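Local coordinates for protein PfkB family carbohydrate kinase (Listeria grayi DSM 20601, PDB 4GM6) that probably acts as a carbohydrate kinase of the PfkB family, transferring a phosphoryl group to a sugar substrate, at residues C[87-90]-C[91-95]. Residues are numbered along the deposited sequence; the frame is centred on the assembly and turned at random.
Sequences MAVE and HLWRH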
loop_
_atom_site.group_PDB
_atom_site.type_symbol
_atom_site.label_atom_id
_atom_site.label_comp_id
_atom_site.label_asym_id
_atom_site.label_seq_id
_atom_site.Cartn_x
_atom_site.Cartn_y
_atom_site.Cartn_z
ATOM N N MET C 87 3.845 -17.464 -14.833
ATOM C CA MET C 87 2.777 -16.848 -14.066
ATOM C C MET C 87 1.466 -17.147 -14.764
ATOM O O MET C 87 0.435 -17.379 -14.132
ATOM C CB MET C 87 3.008 -15.325 -13.940
ATOM C CG MET C 87 4.211 -14.963 -13.056
ATOM S SD MET C 87 4.675 -13.207 -13.071
ATOM C CE MET C 87 3.150 -12.448 -12.578
ATOM N N ALA C 88 1.522 -17.154 -16.085
ATOM C CA ALA C 88 0.350 -17.446 -16.892
ATOM C C ALA C 88 -0.106 -18.873 -16.631
ATOM O O ALA C 88 -1.304 -19.136 -16.517
ATOM C CB ALA C 88 0.664 -17.247 -18.365
ATOM N N VAL C 89 0.857 -19.789 -16.541
ATOM C CA VAL C 89 0.564 -21.204 -16.309
ATOM C C VAL C 89 0.027 -21.405 -14.885
ATOM O O VAL C 89 -0.961 -22.115 -14.680
ATOM C CB VAL C 89 1.805 -22.084 -16.559
ATOM C CG1 VAL C 89 1.511 -23.551 -16.248
ATOM C CG2 VAL C 89 2.262 -21.949 -18.008
ATOM N N GLU C 90 0.662 -20.768 -13.906
ATOM C CA GLU C 90 0.226 -20.886 -12.513
ATOM C C GLU C 90 -1.201 -20.330 -12.310
ATOM O O GLU C 90 -1.983 -20.850 -11.514
ATOM C CB GLU C 90 1.243 -20.237 -11.562
ATOM C CG GLU C 90 2.660 -20.795 -11.723
ATOM C CD GLU C 90 3.760 -19.996 -11.004
ATOM O OE1 GLU C 90 3.888 -18.761 -11.221
ATOM O OE2 GLU C 90 4.536 -20.620 -10.237
ATOM N N HIS C 91 -1.542 -19.285 -13.046
ATOM C CA HIS C 91 -2.912 -18.779 -13.059
ATOM C C HIS C 91 -3.910 -19.862 -13.540
ATOM O O HIS C 91 -4.981 -20.026 -12.961
ATOM C CB HIS C 91 -2.964 -17.527 -13.918
ATOM C CG HIS C 91 -4.332 -17.129 -14.364
ATOM N ND1 HIS C 91 -5.159 -16.334 -13.603
ATOM C CD2 HIS C 91 -5.002 -17.374 -15.517
ATOM C CE1 HIS C 91 -6.286 -16.114 -14.258
ATOM N NE2 HIS C 91 -6.217 -16.732 -15.425
ATOM N N LEU C 92 -3.551 -20.616 -14.577
ATOM C CA LEU C 92 -4.385 -21.733 -15.034
ATOM C C LEU C 92 -4.545 -22.803 -13.954
ATOM O O LEU C 92 -5.653 -23.286 -13.716
ATOM C CB LEU C 92 -3.820 -22.353 -16.316
ATOM C CG LEU C 92 -3.866 -21.411 -17.519
ATOM C CD1 LEU C 92 -3.140 -21.988 -18.718
ATOM C CD2 LEU C 92 -5.302 -21.064 -17.878
ATOM N N TRP C 93 -3.443 -23.168 -13.305
ATOM C CA TRP C 93 -3.463 -24.169 -12.236
ATOM C C TRP C 93 -4.382 -23.752 -11.101
ATOM O O TRP C 93 -5.223 -24.528 -10.641
ATOM C CB TRP C 93 -2.071 -24.365 -11.630
ATOM C CG TRP C 93 -1.070 -25.084 -12.483
ATOM C CD1 TRP C 93 -1.314 -25.824 -13.598
ATOM C CD2 TRP C 93 0.350 -25.149 -12.256
ATOM N NE1 TRP C 93 -0.133 -26.339 -14.094
ATOM C CE2 TRP C 93 0.902 -25.938 -13.288
ATOM C CE3 TRP C 93 1.205 -24.607 -11.284
ATOM C CZ2 TRP C 93 2.281 -26.204 -13.375
ATOM C CZ3 TRP C 93 2.575 -24.874 -11.369
ATOM C CH2 TRP C 93 3.097 -25.665 -12.410
ATOM N N ARG C 94 -4.166 -22.534 -10.616
ATOM C CA ARG C 94 -4.932 -21.977 -9.513
ATOM C C ARG C 94 -6.431 -22.102 -9.784
ATOM O O ARG C 94 -7.208 -22.311 -8.863
ATOM C CB ARG C 94 -4.537 -20.507 -9.281
ATOM C CG ARG C 94 -5.387 -19.773 -8.248
ATOM C CD ARG C 94 -5.079 -18.273 -8.199
ATOM N NE ARG C 94 -3.934 -17.969 -7.341
ATOM C CZ ARG C 94 -3.940 -17.088 -6.346
ATOM N NH1 ARG C 94 -5.038 -16.382 -6.065
ATOM N NH2 ARG C 94 -2.829 -16.904 -5.637
ATOM N N HIS C 95 -6.828 -21.986 -11.049
ATOM C CA HIS C 95 -8.249 -22.001 -11.409
ATOM C C HIS C 95 -8.661 -23.308 -12.069
ATOM O O HIS C 95 -9.743 -23.410 -12.655
ATOM C CB HIS C 95 -8.588 -20.814 -12.307
ATOM C CG HIS C 95 -8.428 -19.493 -11.629
ATOM N ND1 HIS C 95 -9.243 -19.089 -10.593
ATOM C CD2 HIS C 95 -7.535 -18.493 -11.819
ATOM C CE1 HIS C 95 -8.868 -17.891 -10.181
ATOM N NE2 HIS C 95 -7.835 -17.505 -10.909
#
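Val89 lays its CG1 methyl over one face of the Trp93 indole, a CH-pi contact with CG1 4.2 Å from the centroid of the five-membered ring and 27° off the normal. The same CG1 lies 3.9 Å from both Trp93 CE2 and Trp93 NE1. The carbonyl oxygen Val89 O also lies over a face of this indole. Ala88 O lies at the edge of the His91 ring, near its plane. With CG1 of Val89 anti to the backbone N (chi1 177°), this branch is carried forward along the helix onto the ring one turn later. The six-membered part of the indole meets the aliphatic chain of Glu90, whose CG is 4.1 Å from Trp93 CZ3, while the carboxylate plane stands 69° from the ring. Backbone bonds tie the turns together: Trp93 N donates to Val89 O (3.0 Å) and Arg94 N to Glu90 O, while the bond from Leu92 N to Ala88 O is weak. Here the last turns of helix 83-94 form part of a beta-alpha-beta unit, with Leu92 packing on strand 97-104. Glu90 and Trp93 each separate an apolar contact within the helix from a polar one: Glu90 offers methylene to the indole while OE2 forms a salt bridge with Lys86, and Trp93 NE1 hydrogen-bonds Thr99 OG1, which, together with Val89 over a face, helps to set the ring's rotation against strand 97-104.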